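Local coordinates for galactose mutarotase related enzyme (Lactobacillus acidophilus, PDB 3DCD), which probably binds carbohydrate and may act as an isomerase of the aldose 1-epimerase family, although its exact function is not established, at residues A19-V24 and N120-N125; D59-K64 and Y68-H73. One frame throughout, in Å; residues are numbered along the deposited sequence.

Contact 1. Residues A19-V24 and N120-N125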
loop_
_atom_site.group_PDB
_atom_site.type_symbol
_atom_site.label_atom_id
_atom_site.label_comp_id
_atom_site.label_asym_id
_atom_site.label_seq_id
_atom_site.Cartn_x
_atom_site.Cartn_y
_atom_site.Cartn_z
ATOM N N ALA A 19 -3.811 6.337 -10.054
ATOM C CA ALA A 19 -2.708 7.141 -9.475
ATOM C C ALA A 19 -1.565 6.220 -9.049
ATOM O O ALA A 19 -1.051 6.318 -7.933
ATOM C CB ALA A 19 -3.215 8.022 -8.283
ATOM N N GLU A 20 -1.191 5.298 -9.948
ATOM C CA GLU A 20 -0.334 4.164 -9.593
ATOM C C GLU A 20 1.082 4.349 -10.106
ATOM O O GLU A 20 1.293 4.616 -11.295
ATOM C CB GLU A 20 -0.896 2.855 -10.172
ATOM C CG GLU A 20 -0.072 1.641 -9.805
ATOM C CD GLU A 20 -0.434 0.384 -10.612
ATOM O OE1 GLU A 20 -0.715 0.478 -11.839
ATOM O OE2 GLU A 20 -0.403 -0.706 -10.011
ATOM N N ILE A 21 2.053 4.186 -9.207
ATOM C CA ILE A 21 3.469 4.203 -9.599
ATOM C C ILE A 21 3.694 3.056 -10.588
ATOM O O ILE A 21 3.283 1.929 -10.317
ATOM C CB ILE A 21 4.373 4.013 -8.381
ATOM C CG1 ILE A 21 4.318 5.256 -7.480
ATOM C CG2 ILE A 21 5.823 3.707 -8.806
ATOM C CD1 ILE A 21 4.990 4.980 -6.106
ATOM N N GLN A 22 4.301 3.366 -11.735
ATOM C CA GLN A 22 4.653 2.363 -12.753
ATOM C C GLN A 22 6.105 1.937 -12.649
ATOM O O GLN A 22 6.452 0.803 -12.990
ATOM C CB GLN A 22 4.428 2.924 -14.175
ATOM C CG GLN A 22 3.038 3.442 -14.442
ATOM C CD GLN A 22 2.014 2.363 -14.241
ATOM O OE1 GLN A 22 1.906 1.456 -15.052
ATOM N NE2 GLN A 22 1.282 2.433 -13.148
ATOM N N SER A 23 6.955 2.868 -12.214
ATOM C CA SER A 23 8.402 2.679 -12.282
ATOM C C SER A 23 9.119 3.611 -11.322
ATOM O O SER A 23 8.749 4.770 -11.210
ATOM C CB SER A 23 8.877 2.957 -13.721
ATOM O OG SER A 23 10.294 2.998 -13.820
ATOM N N VAL A 24 10.149 3.106 -10.647
ATOM C CA VAL A 24 11.078 3.951 -9.871
ATOM C C VAL A 24 12.468 3.471 -10.239
ATOM O O VAL A 24 12.777 2.307 -10.045
ATOM C CB VAL A 24 10.897 3.794 -8.348
ATOM C CG1 VAL A 24 12.017 4.528 -7.571
ATOM C CG2 VAL A 24 9.500 4.273 -7.885
ATOM N N ASN A 120 16.572 10.713 -2.588
ATOM C CA ASN A 120 16.111 9.382 -2.968
ATOM C C ASN A 120 14.866 8.921 -2.198
ATOM O O ASN A 120 14.585 7.717 -2.131
ATOM C CB ASN A 120 17.250 8.354 -2.855
ATOM C CG ASN A 120 17.687 8.135 -1.433
ATOM O OD1 ASN A 120 17.569 9.037 -0.582
ATOM N ND2 ASN A 120 18.192 6.920 -1.151
ATOM N N LEU A 121 14.140 9.885 -1.626
ATOM C CA LEU A 121 12.910 9.618 -0.869
ATOM C C LEU A 121 11.669 10.051 -1.653
ATOM O O LEU A 121 11.587 11.179 -2.139
ATOM C CB LEU A 121 12.940 10.279 0.522
ATOM C CG LEU A 121 11.772 9.988 1.483
ATOM C CD1 LEU A 121 12.175 10.085 2.940
ATOM C CD2 LEU A 121 10.552 10.887 1.198
ATOM N N LEU A 122 10.711 9.129 -1.747
ATOM C CA LEU A 122 9.444 9.365 -2.412
ATOM C C LEU A 122 8.313 9.265 -1.381
ATOM O O LEU A 122 8.152 8.228 -0.735
ATOM C CB LEU A 122 9.225 8.300 -3.501
ATOM C CG LEU A 122 7.866 8.262 -4.212
ATOM C CD1 LEU A 122 7.602 9.564 -4.965
ATOM C CD2 LEU A 122 7.879 7.072 -5.200
ATOM N N GLU A 123 7.537 10.337 -1.253
ATOM C CA GLU A 123 6.334 10.336 -0.435
ATOM C C GLU A 123 5.126 9.926 -1.263
ATOM O O GLU A 123 5.010 10.314 -2.435
ATOM C CB GLU A 123 6.080 11.735 0.131
ATOM C CG GLU A 123 7.110 12.202 1.124
ATOM C CD GLU A 123 6.735 13.529 1.782
ATOM O OE1 GLU A 123 5.750 14.189 1.355
ATOM O OE2 GLU A 123 7.448 13.914 2.727
ATOM N N GLU A 124 4.231 9.166 -0.639
ATOM C CA GLU A 124 2.911 8.875 -1.203
ATOM C C GLU A 124 1.908 9.339 -0.156
ATOM O O GLU A 124 1.761 8.715 0.890
ATOM C CB GLU A 124 2.756 7.380 -1.476
ATOM C CG GLU A 124 1.327 6.963 -1.916
ATOM C CD GLU A 124 1.273 5.524 -2.439
ATOM O OE1 GLU A 124 2.323 4.981 -2.869
ATOM O OE2 GLU A 124 0.176 4.933 -2.425
ATOM N N ASN A 125 1.250 10.466 -0.425
ATOM C CA ASN A 125 0.448 11.133 0.601
ATOM C C ASN A 125 -1.011 11.073 0.213
ATOM O O ASN A 125 -1.362 11.380 -0.929
ATOM C CB ASN A 125 0.855 12.606 0.754
ATOM C CG ASN A 125 2.341 12.789 1.057
ATOM O OD1 ASN A 125 3.035 13.582 0.404
ATOM N ND2 ASN A 125 2.825 12.074 2.045
#
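Two layers of the galactose mutarotase beta-sandwich face each other where I21, on the strand 20-26 of a three-stranded antiparallel sheet, meets L122, on the strand 121-130 of the large antiparallel sheet. The two side chains reach toward each other tip to tip, I21 CD1 lying 3.7 Å from L122 CD2. V24, next but two along its strand, adds CG2 to the same leucine methyl at 4.2 Å, and L122 CD2 therefore sits against both residues. L122 holds CG anti to the backbone N (chi1 173°), which places its CD2 branch against I21 and V24. The short strand segments are 10.7 Å apart at closest approach and run at 154° to each other; no hydrogen bond joins them, as expected of sheets packed face to face in a sandwich rather than strands paired edge to edge. The same I21 CD1 is also met by E124, whose extended chain brings OE1 to 4.2 Å, a carboxylate oxygen beside a methyl in a buried setting. Y115 of the neighbouring strand 109-118 touches both I21 and E124, while M34 packs on I21 and V24. Strand 20-26 is irregular here: Q22 and S23 both face V13 in a classic beta bulge, after which the CB of V24 is again directed at 120-125.

Contact 2. Residues D59-K64 and Y68-H73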
loop_
_atom_site.group_PDB
_atom_site.type_symbol
_atom_site.label_atom_id
_atom_site.label_comp_id
_atom_site.label_asym_id
_atom_site.label_seq_id
_atom_site.Cartn_x
_atom_site.Cartn_y
_atom_site.Cartn_z
ATOM N N ASP A 59 -18.040 -9.668 -0.533
ATOM C CA ASP A 59 -17.831 -8.405 -1.257
ATOM C C ASP A 59 -19.011 -7.455 -1.116
ATOM O O ASP A 59 -19.422 -6.830 -2.088
ATOM C CB ASP A 59 -17.514 -8.663 -2.742
ATOM C CG ASP A 59 -16.315 -9.558 -2.917
ATOM O OD1 ASP A 59 -15.242 -9.193 -2.395
ATOM O OD2 ASP A 59 -16.455 -10.632 -3.551
ATOM N N GLU A 60 -19.547 -7.345 0.100
ATOM C CA GLU A 60 -20.699 -6.495 0.329
ATOM C C GLU A 60 -20.757 -5.937 1.752
ATOM O O GLU A 60 -20.121 -6.440 2.672
ATOM C CB GLU A 60 -22.007 -7.234 -0.020
ATOM C CG GLU A 60 -22.347 -8.370 0.922
ATOM C CD GLU A 60 -23.643 -9.079 0.564
ATOM O OE1 GLU A 60 -23.986 -9.185 -0.637
ATOM O OE2 GLU A 60 -24.308 -9.557 1.504
ATOM N N TYR A 61 -21.531 -4.875 1.907
ATOM C CA TYR A 61 -21.760 -4.252 3.190
ATOM C C TYR A 61 -23.126 -3.604 3.156
ATOM O O TYR A 61 -23.727 -3.449 2.084
ATOM C CB TYR A 61 -20.679 -3.213 3.502
ATOM C CG TYR A 61 -20.665 -1.994 2.585
ATOM C CD1 TYR A 61 -21.403 -0.847 2.905
ATOM C CD2 TYR A 61 -19.882 -1.972 1.422
ATOM C CE1 TYR A 61 -21.394 0.268 2.084
ATOM C CE2 TYR A 61 -19.853 -0.846 0.599
ATOM C CZ TYR A 61 -20.609 0.264 0.940
ATOM O OH TYR A 61 -20.600 1.375 0.132
ATOM N N THR A 62 -23.621 -3.227 4.330
ATOM C CA THR A 62 -24.861 -2.462 4.400
ATOM C C THR A 62 -24.557 -1.098 4.992
ATOM O O THR A 62 -23.635 -0.939 5.799
ATOM C CB THR A 62 -25.990 -3.168 5.206
ATOM O OG1 THR A 62 -25.584 -3.356 6.574
ATOM C CG2 THR A 62 -26.347 -4.514 4.573
ATOM N N TYR A 63 -25.321 -0.107 4.557
ATOM C CA TYR A 63 -25.233 1.207 5.153
ATOM C C TYR A 63 -26.626 1.761 5.187
ATOM O O TYR A 63 -27.311 1.773 4.159
ATOM C CB TYR A 63 -24.298 2.115 4.355
ATOM C CG TYR A 63 -24.209 3.520 4.913
ATOM C CD1 TYR A 63 -23.580 3.769 6.139
ATOM C CD2 TYR A 63 -24.763 4.591 4.221
ATOM C CE1 TYR A 63 -23.495 5.049 6.650
ATOM C CE2 TYR A 63 -24.685 5.885 4.717
ATOM C CZ TYR A 63 -24.050 6.106 5.932
ATOM O OH TYR A 63 -23.976 7.387 6.420
ATOM N N LYS A 64 -27.065 2.162 6.381
ATOM C CA LYS A 64 -28.437 2.633 6.592
ATOM C C LYS A 64 -29.473 1.635 6.087
ATOM O O LYS A 64 -30.515 2.032 5.595
ATOM C CB LYS A 64 -28.682 4.007 5.926
ATOM C CG LYS A 64 -27.776 5.139 6.404
ATOM C CD LYS A 64 -27.899 5.387 7.891
ATOM C CE LYS A 64 -27.067 6.589 8.312
ATOM N NZ LYS A 64 -26.808 6.561 9.776
ATOM N N TYR A 68 -24.760 -2.643 -0.460
ATOM C CA TYR A 68 -23.838 -2.233 -1.505
ATOM C C TYR A 68 -22.822 -3.332 -1.791
ATOM O O TYR A 68 -22.532 -4.158 -0.921
ATOM C CB TYR A 68 -23.084 -0.989 -1.041
ATOM C CG TYR A 68 -23.986 0.194 -0.838
ATOM C CD1 TYR A 68 -24.595 0.430 0.395
ATOM C CD2 TYR A 68 -24.253 1.066 -1.882
ATOM C CE1 TYR A 68 -25.435 1.505 0.579
ATOM C CE2 TYR A 68 -25.091 2.158 -1.698
ATOM C CZ TYR A 68 -25.674 2.372 -0.471
ATOM O OH TYR A 68 -26.506 3.456 -0.297
ATOM N N HIS A 69 -22.256 -3.305 -2.997
ATOM C CA HIS A 69 -21.311 -4.314 -3.444
ATOM C C HIS A 69 -20.007 -3.657 -3.856
ATOM O O HIS A 69 -19.975 -2.769 -4.714
ATOM C CB HIS A 69 -21.936 -5.128 -4.575
ATOM C CG HIS A 69 -23.276 -5.689 -4.208
ATOM N ND1 HIS A 69 -23.420 -6.879 -3.528
ATOM C CD2 HIS A 69 -24.525 -5.188 -4.356
ATOM C CE1 HIS A 69 -24.700 -7.106 -3.307
ATOM N NE2 HIS A 69 -25.393 -6.095 -3.801
ATOM N N LEU A 70 -18.931 -4.074 -3.204
ATOM C CA LEU A 70 -17.643 -3.448 -3.389
ATOM C C LEU A 70 -16.560 -4.500 -3.265
ATOM O O LEU A 70 -16.521 -5.234 -2.288
ATOM C CB LEU A 70 -17.432 -2.345 -2.336
ATOM C CG LEU A 70 -16.220 -1.424 -2.515
ATOM C CD1 LEU A 70 -16.285 -0.696 -3.872
ATOM C CD2 LEU A 70 -16.108 -0.456 -1.372
ATOM N N GLY A 71 -15.679 -4.551 -4.254
ATOM C CA GLY A 71 -14.635 -5.561 -4.302
ATOM C C GLY A 71 -13.434 -5.221 -3.440
ATOM O O GLY A 71 -13.295 -4.094 -2.918
ATOM N N GLN A 72 -12.555 -6.208 -3.298
ATOM C CA GLN A 72 -11.354 -6.085 -2.488
ATOM C C GLN A 72 -10.572 -4.811 -2.822
ATOM O O GLN A 72 -10.368 -4.495 -4.002
ATOM C CB GLN A 72 -10.481 -7.319 -2.707
ATOM C CG GLN A 72 -9.169 -7.308 -1.965
ATOM C CD GLN A 72 -8.432 -8.628 -2.072
ATOM O OE1 GLN A 72 -8.789 -9.495 -2.860
ATOM N NE2 GLN A 72 -7.407 -8.791 -1.259
ATOM N N HIS A 73 -10.155 -4.078 -1.779
ATOM C CA HIS A 73 -9.364 -2.834 -1.919
ATOM C C HIS A 73 -10.088 -1.652 -2.602
ATOM O O HIS A 73 -9.459 -0.661 -2.953
ATOM C CB HIS A 73 -8.028 -3.096 -2.630
ATOM C CG HIS A 73 -7.139 -4.078 -1.929
ATOM N ND1 HIS A 73 -6.397 -5.031 -2.605
ATOM C CD2 HIS A 73 -6.845 -4.235 -0.617
ATOM C CE1 HIS A 73 -5.698 -5.740 -1.733
ATOM N NE2 HIS A 73 -5.952 -5.277 -0.521
HETATM O O HOH W 1 -14.747 -6.924 -0.912
HETATM O O HOH W 2 -13.190 -8.790 -4.193
HETATM O O HOH W 3 -21.126 -8.581 -3.756
HETATM O O HOH W 4 -27.492 4.038 2.139
#
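Y61 and Y68 pair through both backbone polar groups: Y68 N donates to Y61 O at 2.9 Å in a nearly straight bond (176°), and Y61 N donates to Y68 O at 3.1 Å. One bond further along, L70 N donates a hydrogen bond to D59 O, approaching from above the carbonyl plane. The second hydrogen on offer to D59 O comes from a water that also bonds H69 ND1. These bonds close the beta hairpin of strands 60-63 and 66-69, in which Y61 and Y68 form a hydrogen-bonded antiparallel pair and E60 and H69 the adjoining non-hydrogen-bonded pair. On the face carrying E60 and H69, the two side chains lie side by side, and E60 OE1 comes to 3.5 Å from H69 CE1 at the edge of the imidazole. On the other face, Y61 holds CG between its backbone N and carbonyl carbon (chi1 66°), which brings its ring under Y68 CB in a CH-pi contact 3.7 Å from the ring centroid. The two tyrosine rings are nearly parallel but slid apart, with little overlap. Y61 OH bonds to V104 O, so an alanine at Y61 would probably uncover Y68 CB and leave that carbonyl without its phenolic partner. Beyond the strands, D59 OD1 forms a salt bridge with R55 and accepts from two waters; one of them donates to L70 O, and the other accepts from Q72 N at 2.8 Å. At the turn end, a further water links Y68 OH, 2.7 Å away, to Y63 O.

In the fold
From the N terminus the chain builds the three-stranded sheet 2-6, 10-15 and 20-26; the partner of 20-26 in contact 1 arrives only with strand 121-130, so that contact spans 95 intervening residues. Within this long excursion lies contact 2, a local closure in which 59-64 turns back on 68-73 after just three residues. The two loops are thus nested and do not cross. Contact 1 ties the small N-terminal sheet to the large antiparallel sheet in the buried interior, whereas contact 2 shapes a two-stranded hairpin farther out, its centre about 20 Å from that of the chain. The centres of the two contacts are 28 Å apart, on opposite sides of the chain's centre, and they do not touch.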